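Local coordinates for beta 1-3 glucanase (PDB 5H4E), which probably hydrolyses beta-1,3-linked glucans, as a glycoside hydrolase domain of family GH64, at residues 96-101 with 136-141; 25-30 with 102-107; 150-155 with 162-167; 12-17 with 370-375. All coordinates share one frame; numbering follows the deposited sequence.

Contact 1 (96-101 with 136-141); sequences RMYISY and FEWAEM
The guanidinium of Arg96 lies flat over the indole of Trp138, planes 13° apart and centres separated by 4.2 Å, a cation-pi stack built on two neighbouring strands of a large antiparallel beta sheet. The arginine reaches it by running extended from CG to NE alongside the indole. On the way CD sits over the five-membered ring, 3.9 Å from its centroid, before NH1 passes above CZ2. Two bonds fix the stacked pair. NH1 of Arg96 gives a hydrogen bond in the guanidinium plane to OH of Tyr98, at 3.1 Å, so the plane cannot easily turn. From the other partner, NE1 of Trp138 points almost straight at OE2 of Glu140 (3.0 Å, 175°), within the indole plane, while the remaining carboxylate oxygen, OE1, is held by Asn151. Tyr98 closes in beside the six-membered part of the indole, its ring oblique to it, with CE1 3.5 Å from CE3 of Trp138. Arg96, Tyr98, Trp138 and Glu140 stand on one face of the sheet, together with Ser100 and Phe136. Behind them the backbones are joined at the hydrogen-bonded pairs Met97-Ala139 and Ile99-Glu137, two bonds to each pair, with N of Ile99 2.9 Å from O of Glu137. The opposite face carries Met97 and Ile99, which turn to Ile371 and Val373 of strand 366-374, and the buried carboxylate of Glu137, met by Arg154 and by backbone N of Tyr160. Met141 bends at chi2 and chi3, bringing its methyl CE to 3.8 Å from CB of Met97.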
# COMPACT_ATOMS: atom_id res chain seq x y z
N ARG A 96 9.39 2.76 -4.41
CA ARG A 96 8.31 3.72 -4.21
C ARG A 96 8.62 5.02 -4.94
O ARG A 96 9.72 5.57 -4.82
CB ARG A 96 8.12 4.01 -2.73
CG ARG A 96 7.68 2.83 -1.91
CD ARG A 96 7.56 3.24 -0.47
NE ARG A 96 6.91 2.22 0.32
CZ ARG A 96 6.48 2.40 1.56
NH1 ARG A 96 6.62 3.57 2.16
NH2 ARG A 96 5.90 1.39 2.21
N MET A 97 7.65 5.51 -5.71
CA MET A 97 7.76 6.84 -6.28
C MET A 97 6.93 7.80 -5.45
O MET A 97 5.71 7.83 -5.59
CB MET A 97 7.28 6.87 -7.74
CG MET A 97 7.42 8.24 -8.40
SD MET A 97 7.10 8.09 -10.18
CE MET A 97 7.62 9.69 -10.79
N TYR A 98 7.58 8.57 -4.58
CA TYR A 98 6.88 9.57 -3.78
C TYR A 98 6.61 10.80 -4.62
O TYR A 98 7.52 11.29 -5.29
CB TYR A 98 7.70 9.98 -2.54
CG TYR A 98 7.85 8.92 -1.48
CD1 TYR A 98 6.90 8.76 -0.48
CD2 TYR A 98 8.98 8.10 -1.45
CE1 TYR A 98 7.04 7.81 0.50
CE2 TYR A 98 9.13 7.13 -0.48
CZ TYR A 98 8.16 7.00 0.50
OH TYR A 98 8.29 6.04 1.49
N ILE A 99 5.39 11.30 -4.59
CA ILE A 99 5.03 12.50 -5.31
C ILE A 99 4.35 13.45 -4.33
O ILE A 99 3.28 13.13 -3.81
CB ILE A 99 4.11 12.20 -6.51
CG1 ILE A 99 4.82 11.25 -7.48
CG2 ILE A 99 3.72 13.51 -7.25
CD1 ILE A 99 3.94 10.70 -8.58
N SER A 100 4.97 14.59 -4.06
CA SER A 100 4.43 15.53 -3.07
C SER A 100 4.09 16.87 -3.72
O SER A 100 4.61 17.21 -4.78
CB SER A 100 5.41 15.74 -1.91
OG SER A 100 6.65 16.24 -2.37
N TYR A 101 3.19 17.59 -3.07
CA TYR A 101 2.73 18.89 -3.54
C TYR A 101 3.31 19.99 -2.65
O TYR A 101 3.39 19.82 -1.43
CB TYR A 101 1.20 18.94 -3.52
CG TYR A 101 0.45 18.06 -4.51
CD1 TYR A 101 1.07 17.53 -5.64
CD2 TYR A 101 -0.91 17.82 -4.32
CE1 TYR A 101 0.35 16.75 -6.54
CE2 TYR A 101 -1.63 17.05 -5.21
CZ TYR A 101 -1.01 16.52 -6.31
OH TYR A 101 -1.77 15.76 -7.18
N PHE A 136 1.07 14.36 0.02
CA PHE A 136 1.87 13.41 -0.75
C PHE A 136 1.15 12.08 -0.90
O PHE A 136 0.28 11.74 -0.09
CB PHE A 136 3.24 13.17 -0.07
CG PHE A 136 3.17 12.36 1.20
CD1 PHE A 136 3.26 10.98 1.17
CD2 PHE A 136 3.03 12.99 2.43
CE1 PHE A 136 3.18 10.23 2.33
CE2 PHE A 136 2.97 12.25 3.60
CZ PHE A 136 3.04 10.87 3.55
N GLU A 137 1.52 11.35 -1.95
CA GLU A 137 1.16 9.95 -2.14
C GLU A 137 2.42 9.24 -2.64
O GLU A 137 3.42 9.91 -2.94
CB GLU A 137 0.01 9.78 -3.14
CG GLU A 137 -1.25 10.53 -2.77
CD GLU A 137 -2.08 9.82 -1.69
OE1 GLU A 137 -1.60 8.85 -1.06
OE2 GLU A 137 -3.24 10.24 -1.49
N TRP A 138 2.39 7.91 -2.71
CA TRP A 138 3.42 7.20 -3.46
C TRP A 138 2.83 6.08 -4.31
O TRP A 138 1.80 5.49 -3.97
CB TRP A 138 4.54 6.65 -2.53
CG TRP A 138 4.16 5.49 -1.63
CD1 TRP A 138 4.11 4.17 -1.97
CD2 TRP A 138 3.83 5.55 -0.24
NE1 TRP A 138 3.76 3.41 -0.89
CE2 TRP A 138 3.57 4.23 0.19
CE3 TRP A 138 3.73 6.59 0.69
CZ2 TRP A 138 3.21 3.92 1.50
CZ3 TRP A 138 3.36 6.28 2.00
CH2 TRP A 138 3.10 4.96 2.39
N ALA A 139 3.45 5.83 -5.46
CA ALA A 139 3.18 4.64 -6.26
C ALA A 139 4.16 3.56 -5.84
O ALA A 139 5.33 3.85 -5.55
CB ALA A 139 3.32 4.95 -7.75
N GLU A 140 3.70 2.31 -5.77
CA GLU A 140 4.60 1.19 -5.47
C GLU A 140 4.88 0.42 -6.75
O GLU A 140 3.98 0.25 -7.57
CB GLU A 140 3.98 0.27 -4.40
CG GLU A 140 3.76 1.01 -3.08
CD GLU A 140 3.05 0.19 -2.03
OE1 GLU A 140 2.24 -0.69 -2.39
OE2 GLU A 140 3.29 0.45 -0.83
N MET A 141 6.11 -0.04 -6.95
CA MET A 141 6.39 -0.78 -8.18
C MET A 141 7.59 -1.70 -8.06
O MET A 141 8.47 -1.50 -7.22
CB MET A 141 6.60 0.17 -9.36
CG MET A 141 7.99 0.73 -9.44
SD MET A 141 7.89 2.46 -9.91
CE MET A 141 7.37 3.09 -8.33

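Contact 2 (25-30 with 102-107); sequences QIYWAI and GKPLYI
The loop that begins where strand 95-101 of the antiparallel beta sheet gives out doubles back past the beginning of strand 26-33, and there the ring of Tyr27 takes Pro104 on one of its faces. The two strands are already neighbours, Tyr27 pairing through its backbone with Ser100. Two residues further on, N of Gly102 still reaches O of Gln25, at 2.7 Å, and so extends the same pairing by one bond past the end of the strand. Here the chain turns away: Gly102 has a positive phi (+84°), a backbone shape that residues with a CB adopt less readily, and the residues after it are led across the tyrosine instead of along the neighbouring strand. Lys103 follows with its backbone against the ring, its CA 3.6 Å from CE2 of Tyr27. Then comes the proline. Its CD stands 3.7 Å from the centroid of the Tyr27 ring and 12° off the ring normal, a well-centred CH-pi contact; being bonded to the amide nitrogen, this methylene is probably somewhat polarised toward the pi cloud. CB of Pro104 touches farther round, 3.9 Å from CD1 of the tyrosine, and the proline also packs on Leu63. The loop is braced from within as well. O of Lys103 accepts from OG of Ser100, while the lysine side chain heads off from Tyr27 and runs to Tyr106 further along the loop, where NZ gives a hydrogen bond to OH of Tyr106 at 2.8 Å, in the plane of that ring.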
# COMPACT_ATOMS: atom_id res chain seq x y z
N GLN A 25 5.45 23.02 -8.57
CA GLN A 25 5.05 22.76 -7.18
C GLN A 25 4.82 21.27 -6.91
O GLN A 25 4.30 20.89 -5.86
CB GLN A 25 3.79 23.55 -6.86
CG GLN A 25 3.99 25.05 -6.97
CD GLN A 25 2.71 25.84 -6.87
OE1 GLN A 25 1.66 25.40 -7.33
NE2 GLN A 25 2.79 27.03 -6.28
N ILE A 26 5.21 20.44 -7.87
CA ILE A 26 5.08 18.99 -7.72
C ILE A 26 6.47 18.37 -7.69
O ILE A 26 7.29 18.66 -8.55
CB ILE A 26 4.25 18.39 -8.87
CG1 ILE A 26 2.84 18.97 -8.84
CG2 ILE A 26 4.21 16.86 -8.77
CD1 ILE A 26 2.00 18.57 -10.06
N TYR A 27 6.74 17.54 -6.68
CA TYR A 27 8.06 16.95 -6.52
C TYR A 27 8.00 15.43 -6.57
O TYR A 27 7.15 14.84 -5.93
CB TYR A 27 8.67 17.36 -5.19
CG TYR A 27 8.85 18.85 -5.03
CD1 TYR A 27 10.11 19.43 -5.13
CD2 TYR A 27 7.76 19.68 -4.75
CE1 TYR A 27 10.29 20.80 -4.97
CE2 TYR A 27 7.93 21.07 -4.59
CZ TYR A 27 9.21 21.61 -4.70
OH TYR A 27 9.42 22.96 -4.54
N TRP A 28 8.91 14.80 -7.31
CA TRP A 28 8.98 13.34 -7.27
C TRP A 28 10.37 12.81 -6.93
O TRP A 28 11.39 13.45 -7.21
CB TRP A 28 8.52 12.75 -8.60
CG TRP A 28 9.42 13.07 -9.75
CD1 TRP A 28 9.31 14.14 -10.60
CD2 TRP A 28 10.55 12.33 -10.18
NE1 TRP A 28 10.31 14.10 -11.54
CE2 TRP A 28 11.09 13.00 -11.29
CE3 TRP A 28 11.17 11.16 -9.73
CZ2 TRP A 28 12.22 12.54 -11.96
CZ3 TRP A 28 12.29 10.71 -10.40
CH2 TRP A 28 12.80 11.40 -11.50
N ALA A 29 10.39 11.64 -6.30
CA ALA A 29 11.60 10.88 -6.03
C ALA A 29 11.26 9.40 -6.11
O ALA A 29 10.17 9.00 -5.70
CB ALA A 29 12.17 11.23 -4.65
N ILE A 30 12.16 8.58 -6.65
CA ILE A 30 11.97 7.13 -6.62
C ILE A 30 13.05 6.48 -5.77
O ILE A 30 14.24 6.66 -6.03
CB ILE A 30 12.01 6.50 -8.02
CG1 ILE A 30 10.92 7.11 -8.91
CG2 ILE A 30 11.83 4.99 -7.94
CD1 ILE A 30 11.01 6.66 -10.36
N GLY A 102 3.70 21.12 -3.25
CA GLY A 102 4.09 22.28 -2.47
C GLY A 102 5.54 22.28 -2.01
O GLY A 102 6.24 23.30 -2.11
N LYS A 103 5.99 21.15 -1.48
CA LYS A 103 7.38 21.00 -1.07
C LYS A 103 7.75 19.53 -1.13
O LYS A 103 6.87 18.67 -1.14
CB LYS A 103 7.60 21.55 0.35
CG LYS A 103 6.64 21.01 1.37
CD LYS A 103 7.26 20.97 2.77
CE LYS A 103 7.42 22.34 3.38
NZ LYS A 103 8.09 22.27 4.73
N PRO A 104 9.05 19.23 -1.22
CA PRO A 104 9.45 17.83 -1.22
C PRO A 104 9.32 17.22 0.16
O PRO A 104 9.22 17.93 1.16
CB PRO A 104 10.92 17.88 -1.66
CG PRO A 104 11.38 19.21 -1.17
CD PRO A 104 10.21 20.13 -1.39
N LEU A 105 9.32 15.90 0.22
CA LEU A 105 9.29 15.19 1.50
C LEU A 105 10.66 15.25 2.14
O LEU A 105 11.68 15.46 1.46
CB LEU A 105 8.84 13.74 1.30
CG LEU A 105 7.42 13.61 0.74
CD1 LEU A 105 7.04 12.15 0.58
CD2 LEU A 105 6.47 14.29 1.71
N TYR A 106 10.69 15.09 3.46
CA TYR A 106 11.95 14.99 4.20
C TYR A 106 12.29 13.53 4.49
O TYR A 106 11.72 12.93 5.40
CB TYR A 106 11.88 15.76 5.51
CG TYR A 106 11.57 17.23 5.39
CD1 TYR A 106 12.58 18.16 5.18
CD2 TYR A 106 10.27 17.69 5.52
CE1 TYR A 106 12.29 19.51 5.08
CE2 TYR A 106 9.97 19.03 5.43
CZ TYR A 106 10.99 19.95 5.21
OH TYR A 106 10.68 21.28 5.12
N ILE A 107 13.20 12.97 3.70
CA ILE A 107 13.59 11.58 3.85
C ILE A 107 14.97 11.45 4.52
O ILE A 107 15.97 11.91 3.97
CB ILE A 107 13.61 10.86 2.48
CG1 ILE A 107 12.18 10.80 1.91
CG2 ILE A 107 14.23 9.49 2.61
CD1 ILE A 107 12.10 10.20 0.51

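Contact 3 (150-155 with 162-167); sequences INTTRV and YNIQLV
Ile150 begins a face-to-face packing of two beta sheets: strand 147-151 belongs to the large antiparallel sheet, strand 162-168 to the mixed one, and the touching parts run roughly antiparallel without backbone pairing. CG1 of Ile150 meets CD1 of Ile164 at 3.9 Å, and its CG2 branch turns to CD2 of Leu166. Thr152 then places its methyl CG2 over one face of the Tyr162 ring, 3.8 Å from the centroid, with Ile164 CD1 beside it. Its OG1 shares a water with O of Tyr162. The next residue, Thr153, gives its backbone N to OH of Tyr162 at 2.9 Å, and that hydroxyl is bonded as well to O of Trp138, so the buried phenol has two backbone partners. OG1 of Thr153 accepts from N of Val155, closing an ST turn. Arg154 then folds back, bent at chi2 (63°), toward the tyrosine. Its NH2 forms salt bridges to Asp178 and Glu137, which probably fix the guanidinium in place. The two flat groups stand 71° apart: the ring edge is directed at the guanidinium face, CE2 of Tyr162 lying 3.4 Å from CZ of Arg154.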
# COMPACT_ATOMS: atom_id res chain seq x y z
N ILE A 150 2.81 -2.28 -10.79
CA ILE A 150 2.79 -0.93 -10.27
C ILE A 150 1.40 -0.66 -9.71
O ILE A 150 0.41 -1.18 -10.23
CB ILE A 150 3.19 0.11 -11.37
CG1 ILE A 150 3.18 1.53 -10.80
CG2 ILE A 150 2.29 -0.02 -12.62
CD1 ILE A 150 3.91 2.53 -11.68
N ASN A 151 1.31 0.07 -8.60
CA ASN A 151 -0.00 0.32 -8.00
C ASN A 151 -0.06 1.61 -7.18
O ASN A 151 0.95 2.04 -6.61
CB ASN A 151 -0.43 -0.87 -7.11
CG ASN A 151 0.55 -1.15 -5.98
OD1 ASN A 151 1.52 -1.87 -6.16
ND2 ASN A 151 0.30 -0.57 -4.80
N THR A 152 -1.25 2.21 -7.15
CA THR A 152 -1.58 3.18 -6.12
C THR A 152 -1.84 2.42 -4.83
O THR A 152 -2.08 1.21 -4.84
CB THR A 152 -2.84 3.99 -6.46
OG1 THR A 152 -3.99 3.14 -6.45
CG2 THR A 152 -2.72 4.66 -7.82
N THR A 153 -1.82 3.11 -3.69
CA THR A 153 -2.11 2.40 -2.46
C THR A 153 -2.86 3.27 -1.46
O THR A 153 -2.46 4.42 -1.21
CB THR A 153 -0.82 1.85 -1.81
OG1 THR A 153 -1.14 1.26 -0.55
CG2 THR A 153 0.22 2.96 -1.61
N ARG A 154 -3.94 2.74 -0.90
CA ARG A 154 -4.61 3.40 0.21
C ARG A 154 -4.42 2.60 1.49
O ARG A 154 -5.23 2.66 2.40
CB ARG A 154 -6.11 3.59 -0.07
CG ARG A 154 -6.45 4.93 -0.69
CD ARG A 154 -5.79 5.07 -2.06
NE ARG A 154 -5.87 6.43 -2.59
CZ ARG A 154 -5.01 7.40 -2.29
NH1 ARG A 154 -3.99 7.17 -1.46
NH2 ARG A 154 -5.17 8.61 -2.83
N VAL A 155 -3.33 1.85 1.56
CA VAL A 155 -3.10 0.99 2.72
C VAL A 155 -2.82 1.81 3.97
O VAL A 155 -3.25 1.45 5.06
CB VAL A 155 -1.95 -0.00 2.43
CG1 VAL A 155 -1.52 -0.72 3.71
CG2 VAL A 155 -2.41 -1.00 1.38
N TYR A 162 -5.36 9.98 -7.02
CA TYR A 162 -4.40 9.69 -8.09
C TYR A 162 -4.67 8.31 -8.68
O TYR A 162 -5.33 7.47 -8.07
CB TYR A 162 -2.94 9.82 -7.60
CG TYR A 162 -2.39 8.72 -6.69
CD1 TYR A 162 -1.17 8.12 -6.96
CD2 TYR A 162 -3.06 8.34 -5.52
CE1 TYR A 162 -0.64 7.15 -6.11
CE2 TYR A 162 -2.54 7.36 -4.68
CZ TYR A 162 -1.33 6.78 -4.97
OH TYR A 162 -0.82 5.80 -4.12
N ASN A 163 -4.21 8.12 -9.91
CA ASN A 163 -4.47 6.88 -10.60
C ASN A 163 -3.32 6.67 -11.55
O ASN A 163 -2.58 7.61 -11.85
CB ASN A 163 -5.83 6.91 -11.34
CG ASN A 163 -5.91 7.96 -12.44
OD1 ASN A 163 -5.39 7.77 -13.55
ND2 ASN A 163 -6.59 9.06 -12.16
N ILE A 164 -3.15 5.43 -12.01
CA ILE A 164 -2.02 5.12 -12.85
C ILE A 164 -2.52 4.40 -14.09
O ILE A 164 -3.38 3.52 -14.01
CB ILE A 164 -0.98 4.24 -12.09
CG1 ILE A 164 -0.49 4.97 -10.83
CG2 ILE A 164 0.19 3.81 -13.02
CD1 ILE A 164 0.33 4.10 -9.88
N GLN A 165 -2.00 4.81 -15.24
CA GLN A 165 -2.23 4.08 -16.49
C GLN A 165 -0.97 3.33 -16.88
O GLN A 165 0.06 3.94 -17.11
CB GLN A 165 -2.63 5.03 -17.61
CG GLN A 165 -2.73 4.35 -18.99
CD GLN A 165 -2.91 5.35 -20.13
OE1 GLN A 165 -2.73 6.55 -19.94
NE2 GLN A 165 -3.30 4.85 -21.30
N LEU A 166 -1.05 2.00 -16.97
CA LEU A 166 0.10 1.22 -17.38
C LEU A 166 -0.11 0.74 -18.80
O LEU A 166 -1.16 0.17 -19.13
CB LEU A 166 0.33 0.01 -16.45
CG LEU A 166 1.45 -0.94 -16.90
CD1 LEU A 166 2.81 -0.23 -16.95
CD2 LEU A 166 1.53 -2.20 -16.01
N VAL A 167 0.90 0.98 -19.64
CA VAL A 167 0.82 0.65 -21.05
C VAL A 167 1.93 -0.32 -21.41
O VAL A 167 3.12 -0.03 -21.22
CB VAL A 167 0.93 1.92 -21.94
CG1 VAL A 167 0.90 1.54 -23.43
CG2 VAL A 167 -0.17 2.92 -21.59
O HOH W 1 -5.53 5.37 -5.95

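Contact 4 (12-17 with 370-375); sequences QVKNNT and IINVGW
Gln12 to Asn15 and Ile370 to Val373, drawn from opposite ends of the chain, pair as parallel strands, the one parallel neighbour pair in a mixed sheet whose other pairings are antiparallel. Their short axes diverge by 26°. The bonds alternate as parallel pairing requires: O of Gln12 takes N of Ile371 (2.7 Å), O of Ile371 takes N of Lys14 (2.8 Å), O of Lys14 takes N of Val373, and O of Val373 takes N of Asn16. Val13 and Val373 touch on the buried face, CG1 to CG2 at 4.0 Å, where Met97 of the facing sheet covers Val13 and Ile371. On the other face CD1 of Ile370 packs alongside CB of Gln12, 3.5 Å away. Farther along, ND2 of Asn16 bonds to OD1 of Asn372 at 3.1 Å. This bond is bent, 141° at the hydrogen, and it meets the acceptor almost side-on, with a C=O...N angle of 97°. The Asn372 amide has a second hold, since its ND2 bonds to Asn163 of strand 162-168. An Asx turn closes over Asn15 to Thr17: OD1 of Asn15 receives both N of Thr17 (3.1 Å) and OG1 of Thr17. CB of Trp375, the last residue, still rests against CA of Thr17 (3.8 Å). Val13, Ile371 and Val373 thus give the inner face an apolar centre, while Asn372 on the other face links to Asn16 and to Asn163, so the chain's last strand is tied by amides to both neighbours as well as by main-chain bonds that depend little on side-chain identity.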
# COMPACT_ATOMS: atom_id res chain seq x y z
N GLN A 12 5.60 8.71 -16.35
CA GLN A 12 5.29 10.10 -16.65
C GLN A 12 4.34 10.68 -15.61
O GLN A 12 3.25 10.16 -15.42
CB GLN A 12 4.66 10.21 -18.05
CG GLN A 12 4.15 11.61 -18.41
CD GLN A 12 5.29 12.57 -18.71
OE1 GLN A 12 6.09 12.33 -19.62
NE2 GLN A 12 5.40 13.62 -17.92
N VAL A 13 4.75 11.76 -14.93
CA VAL A 13 3.82 12.43 -14.02
C VAL A 13 2.91 13.34 -14.84
O VAL A 13 3.38 14.11 -15.69
CB VAL A 13 4.54 13.26 -12.92
CG1 VAL A 13 3.52 13.91 -11.98
CG2 VAL A 13 5.50 12.38 -12.12
N LYS A 14 1.60 13.24 -14.60
CA LYS A 14 0.64 14.14 -15.23
C LYS A 14 -0.11 14.96 -14.18
O LYS A 14 -0.74 14.42 -13.27
CB LYS A 14 -0.36 13.35 -16.09
CG LYS A 14 -1.36 14.21 -16.82
CD LYS A 14 -0.76 14.91 -18.02
CE LYS A 14 -1.80 15.78 -18.71
NZ LYS A 14 -3.12 15.08 -18.77
N ASN A 15 -0.04 16.28 -14.33
CA ASN A 15 -0.67 17.22 -13.39
C ASN A 15 -2.15 17.40 -13.67
O ASN A 15 -2.54 18.08 -14.64
CB ASN A 15 0.07 18.56 -13.47
CG ASN A 15 -0.40 19.59 -12.45
OD1 ASN A 15 -1.42 19.42 -11.79
ND2 ASN A 15 0.35 20.67 -12.34
N ASN A 16 -3.00 16.79 -12.84
CA ASN A 16 -4.45 16.92 -13.00
C ASN A 16 -5.09 17.66 -11.82
O ASN A 16 -6.24 17.40 -11.47
CB ASN A 16 -5.10 15.54 -13.17
CG ASN A 16 -4.68 14.85 -14.45
OD1 ASN A 16 -4.52 15.49 -15.49
ND2 ASN A 16 -4.48 13.54 -14.37
N THR A 17 -4.33 18.57 -11.23
CA THR A 17 -4.79 19.28 -10.03
C THR A 17 -5.64 20.50 -10.39
O THR A 17 -6.07 21.25 -9.50
CB THR A 17 -3.60 19.72 -9.16
OG1 THR A 17 -2.84 20.74 -9.83
CG2 THR A 17 -2.70 18.54 -8.85
N ILE A 370 1.60 6.30 -16.94
CA ILE A 370 1.26 7.68 -16.61
C ILE A 370 0.78 7.75 -15.17
O ILE A 370 -0.15 7.02 -14.79
CB ILE A 370 0.14 8.26 -17.51
CG1 ILE A 370 0.47 8.14 -19.01
CG2 ILE A 370 -0.17 9.69 -17.08
CD1 ILE A 370 1.68 8.91 -19.43
N ILE A 371 1.38 8.61 -14.36
CA ILE A 371 0.89 8.78 -13.00
C ILE A 371 0.14 10.09 -12.92
O ILE A 371 0.71 11.18 -12.96
CB ILE A 371 2.03 8.69 -11.99
CG1 ILE A 371 2.78 7.37 -12.23
CG2 ILE A 371 1.48 8.74 -10.56
CD1 ILE A 371 4.06 7.24 -11.46
N ASN A 372 -1.18 9.95 -12.86
CA ASN A 372 -2.11 11.06 -12.87
C ASN A 372 -2.37 11.55 -11.46
O ASN A 372 -3.08 10.91 -10.71
CB ASN A 372 -3.43 10.64 -13.51
CG ASN A 372 -3.29 10.36 -14.98
OD1 ASN A 372 -3.00 11.26 -15.78
ND2 ASN A 372 -3.50 9.11 -15.36
N VAL A 373 -1.81 12.71 -11.12
CA VAL A 373 -1.97 13.20 -9.76
C VAL A 373 -2.95 14.38 -9.76
O VAL A 373 -2.82 15.32 -10.54
CB VAL A 373 -0.59 13.58 -9.13
CG1 VAL A 373 0.28 12.32 -8.99
CG2 VAL A 373 0.15 14.69 -9.92
N GLY A 374 -3.96 14.30 -8.89
CA GLY A 374 -5.08 15.23 -8.98
C GLY A 374 -5.41 15.96 -7.70
O GLY A 374 -4.61 15.99 -6.76
N TRP A 375 -6.60 16.55 -7.66
CA TRP A 375 -7.01 17.37 -6.52
C TRP A 375 -8.54 17.51 -6.46
O TRP A 375 -9.22 17.20 -7.44
CB TRP A 375 -6.35 18.75 -6.59
CG TRP A 375 -6.49 19.54 -5.33
CD1 TRP A 375 -7.35 20.57 -5.10
CD2 TRP A 375 -5.78 19.34 -4.10
NE1 TRP A 375 -7.22 21.02 -3.81
CE2 TRP A 375 -6.25 20.29 -3.18
CE3 TRP A 375 -4.79 18.44 -3.69
CZ2 TRP A 375 -5.76 20.38 -1.87
CZ3 TRP A 375 -4.30 18.53 -2.38
CH2 TRP A 375 -4.79 19.49 -1.49
O HOH W 2 -5.38 12.56 -11.28

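From the N terminus, residues 12-17 open contact 4, which stays unclosed until 370-375 and so encloses the other three. Residues 25-30 open contact 2 on the next strand. Before it closes at 102-107, contact 1 has opened at 96-101, so these two cross; contact 1 closes at 136-141. Contact 3 follows in series, a short loop from 150-155 back to 162-167. Contact 1 joins two strands of the antiparallel sheet; contact 2 ties the neighbouring strand 26-33 to the loop after 95-101. Contact 4 belongs to the mixed sheet, beside strand 162-168, and contact 3 joins that sheet to the antiparallel one. Met97 against Ile371 connects contacts 1 and 4 across the same interface.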